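Local structure of polymerase cofactor VP35 (Reston ebolavirus, 3KS8) at residues D[105-110]-D[119-124]. The protein binds double-stranded RNA and probably acts both as a cofactor of the viral polymerase and as an antagonist of interferon production. Numbering follows the deposited sequence.
With nucleotides of chain B; nucleotides of chain A.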
loop_
_atom_site.group_PDB
_atom_site.type_symbol
_atom_site.label_atom_id
_atom_site.label_comp_id
_atom_site.label_asym_id
_atom_site.label_seq_id
_atom_site.Cartn_x
_atom_site.Cartn_y
_atom_site.Cartn_z
ATOM N N ALA D 105 -3.234 -5.463 -14.441
ATOM C CA ALA D 105 -4.078 -6.324 -13.630
ATOM C C ALA D 105 -4.183 -5.777 -12.203
ATOM O O ALA D 105 -5.269 -5.713 -11.632
ATOM C CB ALA D 105 -3.517 -7.726 -13.631
ATOM N N GLU D 106 -3.055 -5.370 -11.626
ATOM C CA GLU D 106 -3.078 -4.769 -10.292
ATOM C C GLU D 106 -3.855 -3.447 -10.278
ATOM O O GLU D 106 -4.562 -3.132 -9.310
ATOM C CB GLU D 106 -1.665 -4.564 -9.761
ATOM C CG GLU D 106 -1.638 -3.912 -8.402
ATOM C CD GLU D 106 -2.337 -4.745 -7.343
ATOM O OE1 GLU D 106 -3.142 -4.170 -6.574
ATOM O OE2 GLU D 106 -2.077 -5.973 -7.284
ATOM N N PHE D 107 -3.746 -2.671 -11.348
ATOM C CA PHE D 107 -4.521 -1.435 -11.423
ATOM C C PHE D 107 -6.012 -1.750 -11.328
ATOM O O PHE D 107 -6.732 -1.110 -10.567
ATOM C CB PHE D 107 -4.213 -0.659 -12.710
ATOM C CG PHE D 107 -4.835 0.711 -12.754
ATOM C CD1 PHE D 107 -4.391 1.721 -11.906
ATOM C CD2 PHE D 107 -5.859 1.001 -13.643
ATOM C CE1 PHE D 107 -4.967 3.003 -11.937
ATOM C CE2 PHE D 107 -6.442 2.277 -13.680
ATOM C CZ PHE D 107 -5.990 3.278 -12.828
ATOM N N GLN D 108 -6.465 -2.748 -12.087
ATOM C CA GLN D 108 -7.885 -3.129 -12.110
ATOM C C GLN D 108 -8.341 -3.699 -10.771
ATOM O O GLN D 108 -9.412 -3.360 -10.268
ATOM C CB GLN D 108 -8.152 -4.178 -13.203
ATOM C CG GLN D 108 -7.935 -3.703 -14.642
ATOM C CD GLN D 108 -8.704 -2.432 -14.964
ATOM O OE1 GLN D 108 -9.646 -2.061 -14.257
ATOM N NE2 GLN D 108 -8.302 -1.753 -16.036
ATOM N N ALA D 109 -7.518 -4.570 -10.201
ATOM C CA ALA D 109 -7.855 -5.224 -8.946
ATOM C C ALA D 109 -8.007 -4.217 -7.819
ATOM O O ALA D 109 -8.827 -4.418 -6.923
ATOM C CB ALA D 109 -6.810 -6.263 -8.593
ATOM N N SER D 110 -7.239 -3.129 -7.871
ATOM C CA SER D 110 -7.299 -2.125 -6.815
ATOM C C SER D 110 -8.532 -1.256 -6.962
ATOM O O SER D 110 -9.095 -0.788 -5.975
ATOM C CB SER D 110 -6.035 -1.257 -6.791
ATOM O OG SER D 110 -4.912 -2.026 -6.399
ATOM N N CYS D 119 -4.749 6.027 -5.454
ATOM C CA CYS D 119 -4.371 4.946 -4.557
ATOM C C CYS D 119 -3.969 3.701 -5.347
ATOM O O CYS D 119 -3.066 2.993 -4.934
ATOM C CB CYS D 119 -5.519 4.621 -3.595
ATOM S SG CYS D 119 -5.112 3.390 -2.337
ATOM N N ALA D 120 -4.620 3.449 -6.483
ATOM C CA ALA D 120 -4.339 2.260 -7.283
ATOM C C ALA D 120 -2.919 2.306 -7.823
ATOM O O ALA D 120 -2.204 1.297 -7.813
ATOM C CB ALA D 120 -5.335 2.145 -8.436
ATOM N N LEU D 121 -2.523 3.483 -8.306
ATOM C CA LEU D 121 -1.163 3.721 -8.782
ATOM C C LEU D 121 -0.180 3.403 -7.670
ATOM O O LEU D 121 0.815 2.714 -7.883
ATOM C CB LEU D 121 -1.012 5.172 -9.211
ATOM C CG LEU D 121 -1.877 5.519 -10.425
ATOM C CD1 LEU D 121 -1.865 7.011 -10.679
ATOM C CD2 LEU D 121 -1.398 4.754 -11.648
ATOM N N ILE D 122 -0.499 3.873 -6.471
ATOM C CA ILE D 122 0.313 3.605 -5.298
ATOM C C ILE D 122 0.403 2.095 -4.983
ATOM O O ILE D 122 1.470 1.595 -4.603
ATOM C CB ILE D 122 -0.261 4.363 -4.097
ATOM C CG1 ILE D 122 -0.093 5.863 -4.322
ATOM C CG2 ILE D 122 0.393 3.903 -2.807
ATOM C CD1 ILE D 122 -0.343 6.698 -3.108
ATOM N N GLN D 123 -0.703 1.372 -5.149
ATOM C CA GLN D 123 -0.727 -0.054 -4.854
ATOM C C GLN D 123 0.207 -0.791 -5.785
ATOM O O GLN D 123 0.910 -1.714 -5.376
ATOM C CB GLN D 123 -2.133 -0.644 -5.004
ATOM C CG GLN D 123 -3.223 0.000 -4.156
ATOM C CD GLN D 123 -3.007 -0.153 -2.661
ATOM O OE1 GLN D 123 -3.909 0.108 -1.868
ATOM N NE2 GLN D 123 -1.828 -0.593 -2.268
ATOM N N ILE D 124 0.218 -0.393 -7.048
ATOM C CA ILE D 124 1.184 -0.963 -7.992
ATOM C C ILE D 124 2.615 -0.858 -7.464
ATOM O O ILE D 124 3.360 -1.825 -7.501
ATOM C CB ILE D 124 1.118 -0.282 -9.366
ATOM C CG1 ILE D 124 -0.204 -0.624 -10.062
ATOM C CG2 ILE D 124 2.279 -0.744 -10.218
ATOM C CD1 ILE D 124 -0.654 0.403 -11.064
ATOM P P U B 18 2.411 0.699 3.598
ATOM O OP1 U B 18 2.901 -0.697 3.525
ATOM O OP2 U B 18 3.232 1.789 3.047
ATOM O "O5'" U B 18 0.988 0.893 2.890
ATOM C "C5'" U B 18 -0.132 0.073 3.151
ATOM C "C4'" U B 18 -1.384 0.645 2.511
ATOM O "O4'" U B 18 -1.620 2.027 2.896
ATOM C "C3'" U B 18 -1.358 0.752 0.996
ATOM O "O3'" U B 18 -1.438 -0.530 0.408
ATOM C "C2'" U B 18 -2.600 1.611 0.795
ATOM O "O2'" U B 18 -3.812 0.894 1.027
ATOM C "C1'" U B 18 -2.393 2.664 1.885
ATOM N N1 U B 18 -1.697 3.920 1.458
ATOM C C2 U B 18 -2.414 4.949 0.878
ATOM O O2 U B 18 -3.608 4.927 0.647
ATOM N N3 U B 18 -1.679 6.049 0.546
ATOM C C4 U B 18 -0.337 6.245 0.731
ATOM O O4 U B 18 0.162 7.303 0.367
ATOM C C5 U B 18 0.346 5.146 1.359
ATOM C C6 U B 18 -0.346 4.055 1.690
ATOM O "O5'" A A 1 -5.607 14.424 -3.372
ATOM C "C5'" A A 1 -6.359 13.927 -4.481
ATOM C "C4'" A A 1 -7.098 12.634 -4.161
ATOM O "O4'" A A 1 -6.331 11.496 -4.643
ATOM C "C3'" A A 1 -7.337 12.331 -2.687
ATOM O "O3'" A A 1 -8.550 12.913 -2.220
ATOM C "C2'" A A 1 -7.370 10.801 -2.663
ATOM O "O2'" A A 1 -8.589 10.223 -3.102
ATOM C "C1'" A A 1 -6.244 10.499 -3.638
ATOM N N9 A A 1 -4.913 10.569 -3.039
ATOM C C8 A A 1 -4.031 11.617 -3.131
ATOM N N7 A A 1 -2.891 11.420 -2.496
ATOM C C5 A A 1 -3.035 10.157 -1.950
ATOM C C6 A A 1 -2.172 9.372 -1.165
ATOM N N6 A A 1 -0.954 9.775 -0.784
ATOM N N1 A A 1 -2.623 8.157 -0.781
ATOM C C2 A A 1 -3.845 7.760 -1.162
ATOM N N3 A A 1 -4.750 8.408 -1.907
ATOM C C4 A A 1 -4.277 9.613 -2.272
#
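Helices 100-112 and 117-127 of the alpha-helical part of the RNA-binding domain pack here, S110 facing A120 and E106 facing I124. The short segments cross at 133°, with axes 8.6 Å apart at closest approach. F107 carries the apolar half. Its CG stands anti to the backbone N (chi1 -172°), and the ring reaches across to A120, which meets it obliquely, with CD1 3.6 Å from A120 CB. L121 CD2 and I124 CD1 also meet this ring, and H75 packs against it edge-to-face. S110 CB lies 3.8 Å from A120 CB. S110 OG sits 3.4 Å from Q123 CB and donates a hydrogen bond to E106 O in its own helix (3.1 Å). E106 lays CG 4.0 Å from I124 CG1, while its carboxylate forms salt bridges, OE1 to R127 NH1 and OE2 to R166 NH1 of the second subunit. Q123 turns its amide away from helix 100-112, and NE2 donates a nearly straight hydrogen bond to O3' of U18 of chain B (2.7 Å, 165°). No hydrogen bond joins the segments; apolar packing does. Beyond 119-124, the E106-R127 salt bridge adds a polar tie between the helices, and the two arginines probably balance the E106 charge.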